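Local coordinates for RNA-binding protein RO60 (Deinococcus radiodurans, PDB 2NVO), which binds several small RNAs that accumulate during recovery from ultraviolet irradiation and contributes to the bacterium's resistance to that radiation, at residues Ala102-Ala107 with Leu140-Ala145; Ile109-Pro114 with Ala121-Leu126; Arg257-Tyr262 with Val284-Pro289; Ser372-Cys377 with Tyr463-Thr468; Phe411-Arg416 with Ala433-Phe438. One frame throughout, in Å; residues are numbered along the deposited sequence.

Contact 1 (Ala102-Ala107 with Leu140-Ala145); sequences ALLVLA and LAFADA
Leu104 sets its CB over one face of the Phe142 ring, the two side chains crossing at about a right angle, and Phe142 contributes more to the interface between Ala102-Ala107 and Leu140-Ala145 than any other residue. In this CH-pi contact Leu104 CB stands 3.8 Å from the centroid of the Phe142 ring and only 4° off the ring normal, so a methylene sits squarely over the middle of one face. The backbone shares that face: Leu104 CA comes within 3.7 Å of Phe142 CD2. With CG of Leu104 turned opposite its own backbone N (chi1 166°), the side chain runs on across the ring, and its CD1 methyl ends 3.7 Å from Phe142 CD1.

The two segments belong to helix 100-112 and helix 133-143 of the TROVE domain, the horseshoe of HEAT-like helical repeats, and Phe142 reaches from the second helix onto the first. Val66, from a loop, touches both Leu104 and Phe142, and His138, one turn back on helix 133-143, brings its ring against that of Phe142.

The remaining contacts are apolar. Leu103 meets the same ring obliquely, its CB 4.1 Å from Phe142 CE2. Where the helices come closest, side chains shrink to methyls: Ala107 CB lies 3.8 Å from Phe142 CB and 4.1 Å from Ala143 CB, while the CA atoms of Ala107 and Ala143 are 5.1 Å apart. Ala107 also leans on Phe139 of helix 133-143 and on Leu146 just beyond that helix.

Contact 2 (Ile109-Pro114 with Ala121-Leu126); sequences IAKTAP and AAWDAL
Ala110 puts its methyl over the five-membered ring of Trp123, with CB 3.8 Å from the centroid of that ring and 15° off its normal, a CH-pi contact over the face. The pair joins helix 100-112 to helix 116-129, successive helices of the TROVE domain linked by a short turn, in the HEAT-like helical array. The alanines let the backbones draw close: the CA atoms of Ala110 and Ala122 are 4.9 Å apart, and Ala110 CB meets Ala122 CB at 3.5 Å. On the same methyl of Ala122 rests CG2 of Ile109, 3.8 Å away, the branch that lies opposite the backbone N.

Trp123 has CG opposite its carbonyl carbon (chi1 -76°), which brings the indole to the other helix, where Lys111 meets it as well as Ala110. Lys111 bends at its second and third torsions, and this bend brings its aliphatic CD obliquely against the benzo ring. The ammonium continues past the indole to hydrogen bonds with the carbonyl of Gly148 and the hydroxyl of Thr153, while Leu152 and Val157 of helix 151-163 also pack on Trp123. Lys111 CD lies 3.9 Å from Trp123 CZ2.

Contact 3 (Arg257-Tyr262 with Val284-Pro289); sequences RGAEVY and VGVLTP
Val284 splays its two methyls toward Tyr262: with chi1 at -52°, CG1 is opposite the carbonyl carbon and CG2 lies between the backbone N and the carbonyl carbon. Tyr262, at chi1 -90°, carries its ring across the valine at about a right angle. The methyls divide the work, Val284 CG1 approaching Tyr262 CD2 obliquely at 3.4 Å and Val284 CG2 resting 3.7 Å from Tyr262 CB. CG1 also touches the carbonyl oxygen of Arg257.

This packing joins the start of helix 259-266, with Gly258 at its N-cap position, to the residues that leave helix 271-283 in the TROVE helical domain. Ala259, in the first turn, lies along the departing chain, its CB 3.1 Å from Val284 O and 3.9 Å from Val286 CG2. That same Val286 methyl meets Ala259 O at 3.5 Å. Outside the pair, Asp235 accepts hydrogen bonds from the backbone N of Gly258 and Glu260, while Trp273 and Leu281 of helix 271-283 press on Tyr262.

Across these segments the chemistry is one of methyls against an aromatic ring and carbonyl oxygens, which implies that the helix start and the exit loop are held together by shape and van der Waals contact.

Contact 4 (Ser372-Cys377 with Tyr463-Thr468); sequences SGSMTC and YTDNET. With CA (calcium ion), chain B.
Ser374 and Asp465 face each other beside a calcium ion, the serine hydroxyl pointing into the carboxylate. Ser374 OG donates to Asp465 OD2 at 2.6 Å; the carboxylate oxygen accepts through its syn lone pair, on the side of the other oxygen. Ser374 OG also binds the metal at 2.5 Å, so one oxygen serves two partners. Similar first torsions, 67° in Ser374 and 61° in Ser372 two residues earlier, turn both hydroxyls to the calcium ion, which Ser372 OG binds at 2.6 Å.

From the other segment Glu467, extended beyond CG, delivers OE2 to the calcium ion at 2.4 Å, and two waters complete the ligands seen. Asp465 stays in the second shell: its OD1 accepts a hydrogen bond from one of those waters at 2.5 Å, while OD2 holds Ser374. Over one face of the carboxylate, Met375 bends at its second and third torsions and turns its sulfur against the opposite backbone, SD lying 3.3 Å from Asp465 N.

This is the MIDAS-like site of the VWFA-like domain, where the DxSxS loop after strand 364-369 meets the end of strand 459-464. Asp370 is hydrogen-bonded to the hydroxyls of Ser372 and Thr464, one on each segment. Thr441, a metal ligand by similarity, has its side chain about 4 Å from that of Thr464.

Neutral hydroxyls and waters supply most of the ligands, with Glu467 the one carboxylate bound directly; the ion would probably polarise the Ser374 hydroxyl and strengthen its bond to Asp465.

Contact 5 (Phe411-Arg416 with Ala433-Phe438); sequences FAEQFR and AQSVSF. Unlike the reference sequence in segment 433-438: Val436 (reference Met).
Ala412 and Glu413 both pack against the hydroxyl of Ser435: Ala412 CB lies 3.9 Å from Ser435 OG, and Glu413 OE2 comes within 3.4 Å of the same Ser435 OG. The side chain of Glu413 bends at its second torsion (88°), which carries the carboxylate toward Ser435. Its CG also approaches the hydroxyl of Ser437, but so closely that the detail is doubtful.

Charge pairing stays within Phe411-Arg416. The guanidinium of Arg416 takes Glu413 side-on, NE to OE1 at 2.9 Å and NH2 to OE2 at 2.9 Å, each acceptor using its syn lone pair and lying close to the guanidinium plane. Two bonds on two atoms should hold the carboxylate and guanidinium nearly coplanar. Ser435 OG sits at the edge of this guanidinium, 4.1 Å from Arg416 NH2.

Within Ala433-Phe438, Ser435 OG donates a hydrogen bond to Ser437 O at 2.6 Å, tilted 26° from the carbonyl plane, linking two residues of the loop. Backbones also touch, with Phe411 O 3.5 Å from Phe438 CA.

In the VWFA-like domain the contact joins the turn between strand 405-411 and the outermost strand 415-417 to the loop between helix 426-432 and helix 445-452. Phe411 and Phe415 pack on helix 445-452, whereas Phe438 reaches Ser372 of the metal site.

Contacts 1 and 2 share helix 100-112, their centres about 10 Å apart, and contact 2 is nested in the chain loop that contact 1 closes; Leu106 CD2 and Leu126 CD1 touch at 3.6 Å between them. Contact 3 belongs to the same TROVE domain but lies well along the horseshoe, its centre about 42 Å from that of contact 1. Contacts 4 and 5 are in the VWFA-like domain that closes the ring, with centres about 12 Å apart. There Ser372 CB meets Phe438 CG at 3.5 Å, and the Phe438 side chain lies about 5 Å from the calcium ion. Contact 1 is about 39 Å from contact 4, centre to centre.

Contact 1 (Ala102-Ala107 with Leu140-Ala145)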
# COMPACT_ATOMS: atom_id res chain seq x y z
N ALA A 102 13.05 0.73 5.35
CA ALA A 102 13.55 0.02 6.53
C ALA A 102 14.62 -0.99 6.14
O ALA A 102 15.59 -1.20 6.88
CB ALA A 102 12.41 -0.67 7.26
N LEU A 103 14.45 -1.60 4.97
CA LEU A 103 15.44 -2.51 4.42
C LEU A 103 16.75 -1.79 4.10
O LEU A 103 17.83 -2.31 4.37
CB LEU A 103 14.90 -3.21 3.18
CG LEU A 103 13.73 -4.15 3.47
CD1 LEU A 103 13.13 -4.70 2.18
CD2 LEU A 103 14.20 -5.28 4.38
N LEU A 104 16.63 -0.59 3.54
CA LEU A 104 17.79 0.22 3.16
C LEU A 104 18.54 0.67 4.39
O LEU A 104 19.76 0.57 4.45
CB LEU A 104 17.35 1.45 2.36
CG LEU A 104 18.39 2.57 2.17
CD1 LEU A 104 19.67 2.02 1.53
CD2 LEU A 104 17.84 3.73 1.34
N VAL A 105 17.81 1.18 5.37
CA VAL A 105 18.41 1.63 6.61
C VAL A 105 19.12 0.48 7.32
O VAL A 105 20.24 0.64 7.79
CB VAL A 105 17.36 2.26 7.54
CG1 VAL A 105 17.95 2.46 8.92
CG2 VAL A 105 16.89 3.60 6.97
N LEU A 106 18.46 -0.67 7.36
CA LEU A 106 19.03 -1.87 7.97
C LEU A 106 20.33 -2.28 7.29
O LEU A 106 21.31 -2.61 7.96
CB LEU A 106 18.03 -3.03 7.95
CG LEU A 106 18.42 -4.18 8.90
CD1 LEU A 106 18.17 -3.82 10.37
CD2 LEU A 106 17.67 -5.46 8.55
N ALA A 107 20.34 -2.25 5.96
CA ALA A 107 21.56 -2.51 5.21
C ALA A 107 22.66 -1.55 5.61
O ALA A 107 23.80 -1.97 5.83
CB ALA A 107 21.31 -2.45 3.71
N LEU A 140 19.55 -7.32 -0.01
CA LEU A 140 20.85 -7.63 -0.61
C LEU A 140 21.25 -6.66 -1.73
O LEU A 140 22.42 -6.32 -1.90
CB LEU A 140 20.87 -9.07 -1.13
CG LEU A 140 20.82 -10.17 -0.07
CD1 LEU A 140 20.78 -11.53 -0.72
CD2 LEU A 140 22.01 -10.03 0.90
N ALA A 141 20.27 -6.22 -2.52
CA ALA A 141 20.51 -5.19 -3.53
C ALA A 141 20.98 -3.88 -2.89
O ALA A 141 21.80 -3.17 -3.46
CB ALA A 141 19.27 -4.96 -4.38
N PHE A 142 20.46 -3.55 -1.70
CA PHE A 142 20.91 -2.37 -0.97
C PHE A 142 22.30 -2.58 -0.36
O PHE A 142 23.15 -1.69 -0.39
CB PHE A 142 19.94 -2.00 0.17
CG PHE A 142 18.63 -1.41 -0.29
CD1 PHE A 142 18.60 -0.33 -1.18
CD2 PHE A 142 17.42 -1.92 0.18
CE1 PHE A 142 17.39 0.21 -1.59
CE2 PHE A 142 16.20 -1.37 -0.23
CZ PHE A 142 16.19 -0.31 -1.11
N ALA A 143 22.52 -3.77 0.20
CA ALA A 143 23.76 -4.07 0.90
C ALA A 143 24.97 -4.23 -0.03
O ALA A 143 26.09 -3.93 0.36
CB ALA A 143 23.59 -5.31 1.77
N ASP A 144 24.74 -4.71 -1.25
CA ASP A 144 25.86 -5.05 -2.11
C ASP A 144 26.63 -3.82 -2.57
O ASP A 144 27.72 -3.93 -3.12
CB ASP A 144 25.47 -5.98 -3.29
CG ASP A 144 24.66 -5.28 -4.38
OD1 ASP A 144 24.65 -4.04 -4.48
OD2 ASP A 144 24.02 -6.02 -5.18
N ALA A 145 26.08 -2.65 -2.29
CA ALA A 145 26.76 -1.40 -2.61
C ALA A 145 27.45 -0.81 -1.39
O ALA A 145 27.83 0.36 -1.41
CB ALA A 145 25.78 -0.40 -3.19

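Contact 2 (Ile109-Pro114 with Ala121-Leu126)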
# COMPACT_ATOMS: atom_id res chain seq x y z
N ILE A 109 23.17 0.23 8.38
CA ILE A 109 23.66 -0.10 9.71
C ILE A 109 24.50 -1.38 9.66
O ILE A 109 25.67 -1.39 10.05
CB ILE A 109 22.50 -0.27 10.71
CG1 ILE A 109 21.63 0.98 10.75
CG2 ILE A 109 23.05 -0.60 12.10
CD1 ILE A 109 20.36 0.81 11.58
N ALA A 110 23.90 -2.45 9.16
CA ALA A 110 24.55 -3.75 9.09
C ALA A 110 25.89 -3.70 8.37
O ALA A 110 26.84 -4.37 8.77
CB ALA A 110 23.63 -4.78 8.43
N LYS A 111 25.97 -2.88 7.32
CA LYS A 111 27.15 -2.89 6.46
C LYS A 111 28.17 -1.80 6.80
O LYS A 111 29.35 -1.98 6.56
CB LYS A 111 26.77 -2.76 4.99
CG LYS A 111 25.89 -3.89 4.46
CD LYS A 111 26.62 -5.22 4.41
CE LYS A 111 27.82 -5.18 3.47
NZ LYS A 111 28.28 -6.54 3.09
N THR A 112 27.71 -0.68 7.34
CA THR A 112 28.61 0.46 7.49
C THR A 112 28.61 1.14 8.87
O THR A 112 29.29 2.16 9.05
CB THR A 112 28.36 1.53 6.41
OG1 THR A 112 27.17 2.27 6.70
CG2 THR A 112 28.25 0.88 5.03
N ALA A 113 27.88 0.60 9.83
CA ALA A 113 27.92 1.16 11.18
C ALA A 113 29.33 0.97 11.74
O ALA A 113 29.92 -0.10 11.60
CB ALA A 113 26.89 0.49 12.08
N PRO A 114 29.89 2.02 12.37
CA PRO A 114 31.25 1.99 12.91
C PRO A 114 31.50 0.84 13.89
O PRO A 114 32.58 0.26 13.89
CB PRO A 114 31.38 3.33 13.63
CG PRO A 114 30.37 4.22 12.98
CD PRO A 114 29.24 3.33 12.58
N ALA A 121 23.87 -6.43 15.48
CA ALA A 121 22.48 -6.32 15.88
C ALA A 121 21.57 -6.13 14.67
O ALA A 121 20.46 -6.67 14.61
CB ALA A 121 22.30 -5.18 16.88
N ALA A 122 22.04 -5.35 13.69
CA ALA A 122 21.30 -5.19 12.44
C ALA A 122 21.11 -6.55 11.77
O ALA A 122 19.99 -6.94 11.44
CB ALA A 122 22.00 -4.22 11.53
N TRP A 123 22.21 -7.28 11.58
CA TRP A 123 22.12 -8.63 11.03
C TRP A 123 21.16 -9.52 11.80
O TRP A 123 20.36 -10.22 11.19
CB TRP A 123 23.50 -9.27 10.96
CG TRP A 123 24.33 -8.75 9.83
CD1 TRP A 123 25.43 -7.94 9.91
CD2 TRP A 123 24.12 -8.99 8.43
NE1 TRP A 123 25.92 -7.68 8.66
CE2 TRP A 123 25.13 -8.31 7.73
CE3 TRP A 123 23.18 -9.73 7.71
CZ2 TRP A 123 25.23 -8.34 6.34
CZ3 TRP A 123 23.28 -9.75 6.33
CH2 TRP A 123 24.29 -9.06 5.66
N ASP A 124 21.22 -9.48 13.13
CA ASP A 124 20.34 -10.31 13.95
C ASP A 124 18.86 -9.99 13.72
O ASP A 124 18.00 -10.86 13.90
CB ASP A 124 20.67 -10.16 15.44
CG ASP A 124 21.93 -10.91 15.84
OD1 ASP A 124 22.37 -11.83 15.10
OD2 ASP A 124 22.49 -10.58 16.91
N ALA A 125 18.57 -8.76 13.31
CA ALA A 125 17.19 -8.35 13.03
C ALA A 125 16.75 -8.68 11.60
O ALA A 125 15.55 -8.67 11.31
CB ALA A 125 17.01 -6.87 13.30
N LEU A 126 17.69 -8.98 10.71
CA LEU A 126 17.33 -9.25 9.31
C LEU A 126 16.20 -10.26 9.13
O LEU A 126 15.29 -10.04 8.33
CB LEU A 126 18.56 -9.65 8.49
CG LEU A 126 18.28 -9.75 6.99
CD1 LEU A 126 17.81 -8.40 6.43
CD2 LEU A 126 19.49 -10.24 6.22

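Contact 3 (Arg257-Tyr262 with Val284-Pro289)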
# COMPACT_ATOMS: atom_id res chain seq x y z
N ARG A 257 -4.53 -20.41 -18.04
CA ARG A 257 -5.46 -20.01 -16.98
C ARG A 257 -6.86 -19.78 -17.53
O ARG A 257 -7.24 -18.65 -17.84
CB ARG A 257 -4.96 -18.75 -16.27
CG ARG A 257 -3.58 -18.87 -15.67
CD ARG A 257 -3.09 -17.52 -15.18
NE ARG A 257 -1.75 -17.60 -14.60
CZ ARG A 257 -1.12 -16.58 -14.02
NH1 ARG A 257 -1.71 -15.39 -13.94
NH2 ARG A 257 0.09 -16.75 -13.52
N GLY A 258 -7.63 -20.85 -17.65
CA GLY A 258 -8.98 -20.75 -18.16
C GLY A 258 -9.99 -20.79 -17.04
O GLY A 258 -9.64 -20.62 -15.87
N ALA A 259 -11.25 -21.02 -17.40
CA ALA A 259 -12.35 -21.06 -16.45
C ALA A 259 -12.02 -21.93 -15.24
O ALA A 259 -12.12 -21.48 -14.10
CB ALA A 259 -13.62 -21.54 -17.12
N GLU A 260 -11.62 -23.18 -15.49
CA GLU A 260 -11.41 -24.13 -14.40
C GLU A 260 -10.27 -23.70 -13.49
O GLU A 260 -10.25 -24.02 -12.30
CB GLU A 260 -11.17 -25.54 -14.94
CG GLU A 260 -12.25 -26.03 -15.89
CD GLU A 260 -13.65 -25.73 -15.37
OE1 GLU A 260 -13.87 -25.84 -14.14
OE2 GLU A 260 -14.52 -25.37 -16.19
N VAL A 261 -9.31 -22.98 -14.06
CA VAL A 261 -8.18 -22.47 -13.29
C VAL A 261 -8.63 -21.34 -12.37
O VAL A 261 -8.20 -21.26 -11.22
CB VAL A 261 -7.05 -21.98 -14.22
CG1 VAL A 261 -6.15 -20.99 -13.50
CG2 VAL A 261 -6.24 -23.17 -14.73
N TYR A 262 -9.49 -20.47 -12.87
CA TYR A 262 -9.99 -19.37 -12.06
C TYR A 262 -11.05 -19.83 -11.07
O TYR A 262 -11.02 -19.47 -9.89
CB TYR A 262 -10.45 -18.20 -12.93
CG TYR A 262 -9.30 -17.25 -13.16
CD1 TYR A 262 -8.76 -16.54 -12.10
CD2 TYR A 262 -8.72 -17.12 -14.41
CE1 TYR A 262 -7.70 -15.69 -12.28
CE2 TYR A 262 -7.64 -16.26 -14.60
CZ TYR A 262 -7.14 -15.56 -13.52
OH TYR A 262 -6.07 -14.71 -13.68
N VAL A 284 -12.55 -15.18 -18.30
CA VAL A 284 -12.45 -16.63 -18.40
C VAL A 284 -13.80 -17.34 -18.28
O VAL A 284 -13.84 -18.54 -18.02
CB VAL A 284 -11.51 -17.20 -17.33
CG1 VAL A 284 -10.19 -16.47 -17.37
CG2 VAL A 284 -12.14 -17.06 -15.96
N GLY A 285 -14.89 -16.61 -18.47
CA GLY A 285 -16.22 -17.19 -18.60
C GLY A 285 -16.83 -17.81 -17.35
O GLY A 285 -17.79 -18.58 -17.44
N VAL A 286 -16.29 -17.47 -16.19
CA VAL A 286 -16.81 -17.96 -14.93
C VAL A 286 -17.99 -17.12 -14.36
O VAL A 286 -18.93 -17.66 -13.77
CB VAL A 286 -15.69 -18.03 -13.88
CG1 VAL A 286 -16.28 -18.16 -12.48
CG2 VAL A 286 -14.74 -19.16 -14.19
N LEU A 287 -17.92 -15.81 -14.57
CA LEU A 287 -18.84 -14.87 -13.93
C LEU A 287 -19.64 -14.11 -14.99
O LEU A 287 -19.18 -13.08 -15.50
CB LEU A 287 -18.03 -13.92 -13.05
CG LEU A 287 -18.62 -12.91 -12.06
CD1 LEU A 287 -19.50 -13.59 -10.99
CD2 LEU A 287 -17.49 -12.16 -11.39
N THR A 288 -20.83 -14.60 -15.32
CA THR A 288 -21.63 -14.04 -16.40
C THR A 288 -23.08 -13.81 -15.99
O THR A 288 -23.60 -14.53 -15.15
CB THR A 288 -21.61 -14.96 -17.65
OG1 THR A 288 -22.48 -16.09 -17.44
CG2 THR A 288 -20.19 -15.46 -17.91
N PRO A 289 -23.73 -12.82 -16.60
CA PRO A 289 -25.07 -12.32 -16.25
C PRO A 289 -26.18 -13.37 -16.27
O PRO A 289 -27.27 -13.09 -15.75
CB PRO A 289 -25.32 -11.26 -17.34
CG PRO A 289 -24.35 -11.60 -18.43
CD PRO A 289 -23.14 -12.03 -17.69

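Contact 4 (Ser372-Cys377 with Tyr463-Thr468)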
# COMPACT_ATOMS: atom_id res chain seq x y z
N SER A 372 -13.79 22.79 -8.77
CA SER A 372 -13.79 23.26 -10.15
C SER A 372 -13.94 22.10 -11.13
O SER A 372 -13.78 20.93 -10.74
CB SER A 372 -12.50 24.01 -10.44
OG SER A 372 -11.38 23.16 -10.27
N GLY A 373 -14.24 22.43 -12.39
CA GLY A 373 -14.57 21.43 -13.39
C GLY A 373 -13.51 20.38 -13.70
O GLY A 373 -13.85 19.22 -14.03
N SER A 374 -12.24 20.75 -13.61
CA SER A 374 -11.19 19.79 -13.93
C SER A 374 -11.19 18.61 -12.93
O SER A 374 -10.65 17.55 -13.24
CB SER A 374 -9.82 20.45 -13.98
OG SER A 374 -9.43 20.91 -12.70
N MET A 375 -11.81 18.79 -11.77
CA MET A 375 -11.90 17.70 -10.78
C MET A 375 -12.68 16.51 -11.37
O MET A 375 -12.58 15.41 -10.87
CB MET A 375 -12.55 18.19 -9.47
CG MET A 375 -11.67 19.17 -8.68
SD MET A 375 -10.12 18.48 -8.07
CE MET A 375 -10.69 17.50 -6.64
N THR A 376 -13.46 16.76 -12.42
CA THR A 376 -14.20 15.68 -13.09
C THR A 376 -13.36 14.95 -14.16
O THR A 376 -13.85 14.02 -14.82
CB THR A 376 -15.54 16.17 -13.71
OG1 THR A 376 -15.28 17.01 -14.84
CG2 THR A 376 -16.36 16.92 -12.67
N CYS A 377 -12.09 15.33 -14.29
CA CYS A 377 -11.20 14.68 -15.27
C CYS A 377 -10.11 13.88 -14.58
O CYS A 377 -9.56 14.33 -13.58
CB CYS A 377 -10.55 15.72 -16.21
SG CYS A 377 -9.29 15.02 -17.37
N TYR A 463 -8.17 18.79 -0.85
CA TYR A 463 -8.19 17.85 -1.97
C TYR A 463 -8.24 18.63 -3.28
O TYR A 463 -9.13 19.45 -3.49
CB TYR A 463 -9.40 16.92 -1.85
CG TYR A 463 -9.19 15.81 -0.85
CD1 TYR A 463 -8.42 14.70 -1.18
CD2 TYR A 463 -9.77 15.86 0.42
CE1 TYR A 463 -8.22 13.65 -0.28
CE2 TYR A 463 -9.58 14.82 1.35
CZ TYR A 463 -8.81 13.72 0.98
OH TYR A 463 -8.60 12.68 1.87
N THR A 464 -7.29 18.34 -4.17
CA THR A 464 -7.25 18.97 -5.49
C THR A 464 -6.83 17.91 -6.53
O THR A 464 -6.61 16.76 -6.19
CB THR A 464 -6.34 20.22 -5.51
OG1 THR A 464 -6.50 20.93 -6.75
CG2 THR A 464 -4.89 19.85 -5.33
N ASP A 465 -6.81 18.28 -7.81
CA ASP A 465 -6.34 17.32 -8.81
C ASP A 465 -4.84 17.53 -8.96
O ASP A 465 -4.03 16.81 -8.38
CB ASP A 465 -7.10 17.41 -10.15
CG ASP A 465 -7.44 18.84 -10.57
OD1 ASP A 465 -6.92 19.81 -10.01
OD2 ASP A 465 -8.26 18.98 -11.49
N ASN A 466 -4.48 18.59 -9.68
CA ASN A 466 -3.11 18.99 -9.75
C ASN A 466 -2.98 20.52 -9.82
O ASN A 466 -2.10 21.01 -10.48
CB ASN A 466 -2.43 18.27 -10.92
CG ASN A 466 -3.00 18.67 -12.28
OD1 ASN A 466 -4.03 19.34 -12.38
ND2 ASN A 466 -2.31 18.26 -13.35
N GLU A 467 -3.87 21.26 -9.14
CA GLU A 467 -3.90 22.71 -9.32
C GLU A 467 -3.96 23.53 -8.04
O GLU A 467 -4.89 24.31 -7.85
CB GLU A 467 -5.04 23.13 -10.25
CG GLU A 467 -4.96 22.50 -11.61
CD GLU A 467 -5.81 23.21 -12.64
OE1 GLU A 467 -5.28 23.51 -13.70
OE2 GLU A 467 -7.00 23.48 -12.41
N THR A 468 -2.97 23.36 -7.17
CA THR A 468 -2.77 24.30 -6.08
C THR A 468 -2.44 25.67 -6.70
O THR A 468 -1.77 25.77 -7.73
CB THR A 468 -1.63 23.88 -5.14
OG1 THR A 468 -0.41 23.76 -5.89
CG2 THR A 468 -1.95 22.55 -4.45
CA CA B . -9.26 23.24 -11.72
O HOH W 1 -8.26 21.94 -9.90
O HOH W 2 -9.13 25.41 -10.55

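Contact 5 (Phe411-Arg416 with Ala433-Phe438)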
# COMPACT_ATOMS: atom_id res chain seq x y z
N PHE A 411 -13.82 25.54 -2.45
CA PHE A 411 -13.24 26.76 -3.00
C PHE A 411 -14.14 27.26 -4.15
O PHE A 411 -13.76 27.28 -5.32
CB PHE A 411 -11.82 26.50 -3.53
CG PHE A 411 -10.81 26.04 -2.48
CD1 PHE A 411 -10.02 26.96 -1.79
CD2 PHE A 411 -10.62 24.69 -2.22
CE1 PHE A 411 -9.08 26.53 -0.88
CE2 PHE A 411 -9.68 24.26 -1.30
CZ PHE A 411 -8.91 25.19 -0.63
N ALA A 412 -15.36 27.64 -3.79
CA ALA A 412 -16.39 27.98 -4.77
C ALA A 412 -16.44 29.47 -5.09
O ALA A 412 -15.41 30.15 -5.04
CB ALA A 412 -17.74 27.46 -4.29
N GLU A 413 -17.62 29.97 -5.46
CA GLU A 413 -17.85 31.42 -5.62
C GLU A 413 -17.08 32.14 -4.52
O GLU A 413 -16.27 33.03 -4.75
CB GLU A 413 -19.35 31.74 -5.48
CG GLU A 413 -20.30 30.64 -5.94
CD GLU A 413 -20.63 29.63 -4.85
OE1 GLU A 413 -20.67 30.02 -3.66
OE2 GLU A 413 -20.87 28.44 -5.19
N GLN A 414 -17.34 31.71 -3.29
CA GLN A 414 -16.46 32.03 -2.20
C GLN A 414 -16.23 30.76 -1.39
O GLN A 414 -16.83 29.73 -1.67
CB GLN A 414 -17.07 33.12 -1.32
CG GLN A 414 -18.57 33.12 -1.31
CD GLN A 414 -19.11 34.53 -1.34
OE1 GLN A 414 -18.35 35.50 -1.37
NE2 GLN A 414 -20.44 34.66 -1.37
N PHE A 415 -15.33 30.85 -0.42
CA PHE A 415 -15.00 29.71 0.42
C PHE A 415 -16.17 29.42 1.32
O PHE A 415 -16.50 30.21 2.20
CB PHE A 415 -13.74 29.98 1.22
CG PHE A 415 -13.17 28.75 1.87
CD1 PHE A 415 -12.48 27.82 1.10
CD2 PHE A 415 -13.34 28.53 3.22
CE1 PHE A 415 -11.96 26.68 1.69
CE2 PHE A 415 -12.82 27.40 3.82
CZ PHE A 415 -12.13 26.46 3.05
N ARG A 416 -16.81 28.28 1.11
CA ARG A 416 -18.07 28.04 1.78
C ARG A 416 -18.26 26.57 2.05
O ARG A 416 -17.56 25.74 1.49
CB ARG A 416 -19.22 28.55 0.92
CG ARG A 416 -19.39 27.76 -0.37
CD ARG A 416 -20.78 27.93 -0.94
NE ARG A 416 -20.85 27.44 -2.31
CZ ARG A 416 -21.17 26.20 -2.65
NH1 ARG A 416 -21.43 25.29 -1.71
NH2 ARG A 416 -21.22 25.86 -3.93
N ALA A 433 -19.82 18.75 -4.46
CA ALA A 433 -18.42 19.10 -4.62
C ALA A 433 -18.09 19.54 -6.06
O ALA A 433 -16.98 19.34 -6.53
CB ALA A 433 -17.55 17.93 -4.23
N GLN A 434 -19.07 20.11 -6.74
CA GLN A 434 -18.87 20.66 -8.07
C GLN A 434 -19.60 21.99 -8.15
O GLN A 434 -20.76 22.11 -7.76
CB GLN A 434 -19.34 19.68 -9.17
CG GLN A 434 -18.25 18.66 -9.55
CD GLN A 434 -17.02 19.34 -10.12
OE1 GLN A 434 -15.93 19.36 -9.51
NE2 GLN A 434 -17.19 19.96 -11.27
N SER A 435 -18.90 23.01 -8.61
CA SER A 435 -19.49 24.32 -8.70
C SER A 435 -18.96 24.99 -9.95
O SER A 435 -17.75 25.15 -10.11
CB SER A 435 -19.15 25.13 -7.44
OG SER A 435 -19.51 26.49 -7.61
N VAL A 436 -19.87 25.37 -10.84
CA VAL A 436 -19.53 26.10 -12.06
C VAL A 436 -18.67 27.34 -11.82
O VAL A 436 -17.78 27.65 -12.60
CB VAL A 436 -20.81 26.53 -12.82
CG1 VAL A 436 -20.43 27.24 -14.11
CG2 VAL A 436 -21.69 25.33 -13.11
N SER A 437 -18.94 28.06 -10.73
CA SER A 437 -18.09 29.19 -10.38
C SER A 437 -17.21 28.78 -9.21
O SER A 437 -17.69 28.26 -8.20
CB SER A 437 -18.91 30.44 -10.07
OG SER A 437 -19.56 30.32 -8.82
N PHE A 438 -15.92 29.01 -9.34
CA PHE A 438 -14.98 28.51 -8.35
C PHE A 438 -13.92 29.57 -8.17
O PHE A 438 -13.86 30.52 -8.95
CB PHE A 438 -14.37 27.19 -8.82
CG PHE A 438 -13.72 27.28 -10.18
CD1 PHE A 438 -12.42 27.72 -10.30
CD2 PHE A 438 -14.43 26.96 -11.32
CE1 PHE A 438 -11.81 27.82 -11.55
CE2 PHE A 438 -13.83 27.06 -12.58
CZ PHE A 438 -12.52 27.49 -12.69